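Local coordinates for DUF1436 domain-containing protein (Neisseria meningitidis, PDB 2GKP) that is of unknown function but belongs to the CdiI family, so it probably acts as an immunity protein against a contact-dependent growth inhibition toxin, at residues M4-Y16 with T57-V69. Sequence-based numbering, arbitrary orientation.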
# COMPACT_ATOMS: atom_id res chain seq x y z
N MSE A 4 5.96 -16.30 -7.57
CA MSE A 4 4.68 -15.61 -7.93
C MSE A 4 4.63 -15.18 -9.37
O MSE A 4 5.66 -14.97 -10.01
CB MSE A 4 4.38 -14.42 -7.00
CG MSE A 4 5.54 -13.98 -6.13
SE MSE A 4 4.94 -13.02 -4.54
CE MSE A 4 3.42 -14.13 -4.03
N THR A 5 3.41 -15.05 -9.88
CA THR A 5 3.20 -14.78 -11.29
C THR A 5 2.89 -13.31 -11.44
O THR A 5 1.90 -12.80 -10.91
CB THR A 5 2.08 -15.65 -11.88
OG1 THR A 5 2.39 -17.02 -11.62
CG2 THR A 5 1.96 -15.47 -13.40
N PHE A 6 3.80 -12.64 -12.12
CA PHE A 6 3.58 -11.29 -12.59
C PHE A 6 3.63 -11.34 -14.12
O PHE A 6 4.55 -11.93 -14.69
CB PHE A 6 4.67 -10.37 -12.02
CG PHE A 6 4.62 -10.23 -10.51
CD1 PHE A 6 3.51 -9.65 -9.90
CD2 PHE A 6 5.68 -10.68 -9.73
CE1 PHE A 6 3.48 -9.48 -8.51
CE2 PHE A 6 5.65 -10.53 -8.33
CZ PHE A 6 4.53 -9.93 -7.74
N ASN A 7 2.63 -10.76 -14.76
CA ASN A 7 2.52 -10.73 -16.22
C ASN A 7 3.17 -9.51 -16.84
O ASN A 7 3.13 -8.41 -16.28
CB ASN A 7 1.06 -10.76 -16.64
CG ASN A 7 0.35 -12.01 -16.19
OD1 ASN A 7 0.89 -13.11 -16.29
ND2 ASN A 7 -0.87 -11.85 -15.69
N GLN A 8 3.75 -9.70 -18.02
CA GLN A 8 4.32 -8.59 -18.76
C GLN A 8 3.23 -7.63 -19.19
O GLN A 8 2.11 -8.04 -19.54
CB GLN A 8 5.15 -9.11 -19.94
CG GLN A 8 6.52 -8.42 -20.07
CD GLN A 8 7.45 -8.52 -18.83
OE1 GLN A 8 8.58 -8.02 -18.88
NE2 GLN A 8 6.99 -9.15 -17.75
N GLU A 9 3.54 -6.35 -19.13
CA GLU A 9 2.63 -5.26 -19.46
C GLU A 9 1.56 -5.00 -18.41
O GLU A 9 0.90 -3.96 -18.48
CB GLU A 9 2.00 -5.42 -20.86
CG GLU A 9 3.01 -5.54 -22.02
CD GLU A 9 4.12 -4.49 -22.01
OE1 GLU A 9 3.84 -3.28 -21.80
OE2 GLU A 9 5.29 -4.87 -22.23
N GLN A 10 1.43 -5.90 -17.42
CA GLN A 10 0.43 -5.71 -16.36
C GLN A 10 1.01 -4.89 -15.21
O GLN A 10 2.18 -5.04 -14.84
CB GLN A 10 -0.10 -7.05 -15.84
CG GLN A 10 -1.38 -6.98 -15.02
CD GLN A 10 -1.97 -8.36 -14.75
OE1 GLN A 10 -1.86 -9.29 -15.59
NE2 GLN A 10 -2.60 -8.51 -13.60
N ASP A 11 0.18 -4.00 -14.70
CA ASP A 11 0.52 -3.18 -13.55
C ASP A 11 0.05 -3.82 -12.26
O ASP A 11 -1.07 -4.28 -12.18
CB ASP A 11 -0.15 -1.81 -13.68
CG ASP A 11 0.32 -1.07 -14.92
OD1 ASP A 11 1.52 -0.73 -14.97
OD2 ASP A 11 -0.53 -0.87 -15.82
N TYR A 12 0.92 -3.80 -11.24
CA TYR A 12 0.54 -4.26 -9.92
C TYR A 12 0.86 -3.15 -8.94
O TYR A 12 1.93 -2.55 -9.01
CB TYR A 12 1.32 -5.53 -9.54
CG TYR A 12 1.17 -6.66 -10.53
CD1 TYR A 12 0.23 -7.66 -10.31
CD2 TYR A 12 1.91 -6.69 -11.71
CE1 TYR A 12 0.05 -8.71 -11.24
CE2 TYR A 12 1.73 -7.72 -12.64
CZ TYR A 12 0.81 -8.71 -12.38
OH TYR A 12 0.62 -9.75 -13.28
N TRP A 13 -0.06 -2.92 -8.01
CA TRP A 13 0.11 -1.87 -7.04
C TRP A 13 -0.14 -2.33 -5.61
O TRP A 13 -0.97 -3.24 -5.36
CB TRP A 13 -0.85 -0.72 -7.35
CG TRP A 13 -0.49 0.14 -8.51
CD1 TRP A 13 -0.73 -0.11 -9.84
CD2 TRP A 13 0.08 1.46 -8.46
NE1 TRP A 13 -0.33 0.96 -10.60
CE2 TRP A 13 0.20 1.92 -9.78
CE3 TRP A 13 0.55 2.27 -7.41
CZ2 TRP A 13 0.72 3.19 -10.09
CZ3 TRP A 13 1.07 3.52 -7.72
CH2 TRP A 13 1.14 3.98 -9.05
N ALA A 14 0.54 -1.66 -4.66
CA ALA A 14 0.37 -1.95 -3.25
C ALA A 14 0.75 -0.74 -2.44
O ALA A 14 1.36 0.19 -2.94
CB ALA A 14 1.22 -3.19 -2.78
N GLY A 15 0.37 -0.76 -1.17
CA GLY A 15 0.72 0.32 -0.27
C GLY A 15 1.38 -0.19 1.01
O GLY A 15 1.14 -1.33 1.43
N TYR A 16 2.16 0.69 1.62
CA TYR A 16 2.94 0.37 2.82
C TYR A 16 2.82 1.59 3.70
O TYR A 16 3.44 2.63 3.44
CB TYR A 16 4.41 0.06 2.44
CG TYR A 16 5.40 -0.04 3.58
CD1 TYR A 16 5.22 -0.93 4.63
CD2 TYR A 16 6.57 0.71 3.57
CE1 TYR A 16 6.17 -1.03 5.67
CE2 TYR A 16 7.52 0.63 4.61
CZ TYR A 16 7.30 -0.24 5.65
OH TYR A 16 8.24 -0.34 6.66
N THR A 57 6.15 -9.82 2.15
CA THR A 57 4.77 -9.42 2.37
C THR A 57 4.34 -8.44 1.28
O THR A 57 3.22 -8.53 0.80
CB THR A 57 4.62 -8.77 3.80
OG1 THR A 57 5.10 -9.72 4.76
CG2 THR A 57 3.17 -8.41 4.11
N VAL A 58 5.20 -7.50 0.90
CA VAL A 58 4.84 -6.55 -0.16
C VAL A 58 4.74 -7.27 -1.51
O VAL A 58 3.78 -7.03 -2.28
CB VAL A 58 5.79 -5.34 -0.19
CG1 VAL A 58 5.59 -4.50 -1.45
CG2 VAL A 58 5.50 -4.48 1.04
N LEU A 59 5.65 -8.20 -1.78
CA LEU A 59 5.48 -9.01 -3.03
C LEU A 59 4.15 -9.78 -3.06
O LEU A 59 3.48 -9.87 -4.12
CB LEU A 59 6.66 -9.95 -3.25
CG LEU A 59 7.97 -9.25 -3.61
CD1 LEU A 59 9.15 -10.22 -3.42
CD2 LEU A 59 7.95 -8.72 -5.05
N GLN A 60 3.74 -10.35 -1.91
CA GLN A 60 2.46 -11.06 -1.85
C GLN A 60 1.31 -10.08 -2.11
O GLN A 60 0.32 -10.38 -2.77
CB GLN A 60 2.30 -11.73 -0.47
CG GLN A 60 3.28 -12.92 -0.28
CD GLN A 60 3.39 -13.47 1.15
OE1 GLN A 60 3.04 -12.82 2.15
NE2 GLN A 60 3.90 -14.70 1.24
N ALA A 61 1.40 -8.89 -1.52
CA ALA A 61 0.35 -7.89 -1.73
C ALA A 61 0.25 -7.47 -3.20
O ALA A 61 -0.85 -7.36 -3.75
CB ALA A 61 0.58 -6.66 -0.83
N LEU A 62 1.40 -7.27 -3.84
CA LEU A 62 1.41 -6.92 -5.25
C LEU A 62 0.82 -8.04 -6.09
O LEU A 62 0.09 -7.76 -7.04
CB LEU A 62 2.83 -6.63 -5.71
CG LEU A 62 3.50 -5.32 -5.26
CD1 LEU A 62 5.00 -5.36 -5.40
CD2 LEU A 62 2.94 -4.17 -6.05
N ALA A 63 1.12 -9.29 -5.75
CA ALA A 63 0.63 -10.42 -6.58
C ALA A 63 -0.88 -10.48 -6.61
O ALA A 63 -1.48 -11.00 -7.57
CB ALA A 63 1.21 -11.71 -6.09
N ASN A 64 -1.51 -9.97 -5.55
CA ASN A 64 -2.96 -9.96 -5.49
C ASN A 64 -3.62 -8.72 -6.13
O ASN A 64 -4.84 -8.63 -6.18
CB ASN A 64 -3.46 -10.06 -4.04
CG ASN A 64 -3.32 -11.45 -3.49
OD1 ASN A 64 -3.41 -12.41 -4.23
ND2 ASN A 64 -3.13 -11.56 -2.19
N SER A 65 -2.81 -7.78 -6.60
CA SER A 65 -3.34 -6.56 -7.21
C SER A 65 -4.19 -6.85 -8.44
O SER A 65 -3.70 -7.47 -9.40
CB SER A 65 -2.17 -5.64 -7.56
OG SER A 65 -2.60 -4.46 -8.24
N ARG A 66 -5.44 -6.36 -8.44
CA ARG A 66 -6.35 -6.68 -9.54
C ARG A 66 -6.38 -5.52 -10.54
O ARG A 66 -6.41 -4.33 -10.16
CB ARG A 66 -7.77 -6.96 -9.04
CG ARG A 66 -7.88 -8.17 -8.16
CD ARG A 66 -9.36 -8.43 -7.73
NE ARG A 66 -9.94 -7.43 -6.82
CZ ARG A 66 -11.25 -7.23 -6.64
NH1 ARG A 66 -12.16 -7.92 -7.34
NH2 ARG A 66 -11.68 -6.33 -5.78
N THR A 67 -6.37 -5.86 -11.83
CA THR A 67 -6.62 -4.86 -12.88
C THR A 67 -7.95 -5.21 -13.52
O THR A 67 -8.14 -6.32 -14.03
CB THR A 67 -5.51 -4.88 -13.95
OG1 THR A 67 -4.28 -4.46 -13.37
CG2 THR A 67 -5.85 -3.93 -15.11
N PHE A 68 -8.88 -4.27 -13.41
CA PHE A 68 -10.23 -4.49 -13.99
C PHE A 68 -10.27 -4.15 -15.46
O PHE A 68 -9.42 -3.43 -15.95
CB PHE A 68 -11.29 -3.70 -13.23
CG PHE A 68 -11.20 -3.85 -11.75
CD1 PHE A 68 -11.28 -5.11 -11.19
CD2 PHE A 68 -11.00 -2.75 -10.93
CE1 PHE A 68 -11.17 -5.28 -9.82
CE2 PHE A 68 -10.86 -2.91 -9.57
CZ PHE A 68 -10.94 -4.17 -9.02
N VAL A 69 -11.27 -4.70 -16.17
CA VAL A 69 -11.68 -4.20 -17.47
C VAL A 69 -12.60 -3.02 -17.18
O VAL A 69 -13.51 -3.11 -16.36
CB VAL A 69 -12.41 -5.33 -18.24
CG1 VAL A 69 -13.15 -4.75 -19.48
CG2 VAL A 69 -11.40 -6.40 -18.63
O HOH W 1 -0.41 -12.59 -9.60
O HOH W 2 -2.90 -6.19 -11.80
O HOH W 3 -2.61 -3.76 -15.53
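Strand 11-16 crosses helix 57-63 at 133°, the axes 7.0 Å apart at closest approach, while M4 and F6, ahead of the type II turn N7-Q10, pack on residues 59-63 of the helix. The edge of the F6 ring meets L62 C and L59 O, CE1 lies 3.6 Å from A63 CA, and the ring also turns an edge to Y12, whose ring takes F6 CD1 over the centre of one face. Y12 OH accepts the backbone N-H of N7, a nearly straight bond (173°) that fixes the far end of the ring. M4, a selenomethionine, bends at chi3, bringing SE to 3.5 Å from L59 O and CE against A63 CB. Deeper in, L62 CD2 touches A14 CB and the strand backbone. With OG anti to the backbone N (chi1 176°), S65 OG accepts the W13 N-H (OG to N 3.0 Å) and is also hydrogen-bonded to W28 O. Waters bridge the polar margin: one joins T5 O to A63 O, and another ties Q10 NE2 and D11 O to S65 O and T67 OG1, which is also hydrogen-bonded to Y34 OH. The contact thus seats the C-terminal end of helix 51-63 on the antiparallel sheet, where strand 11-18 runs between strands 23-30 and 112-119; helix 152-164 packs beside L59 and V58.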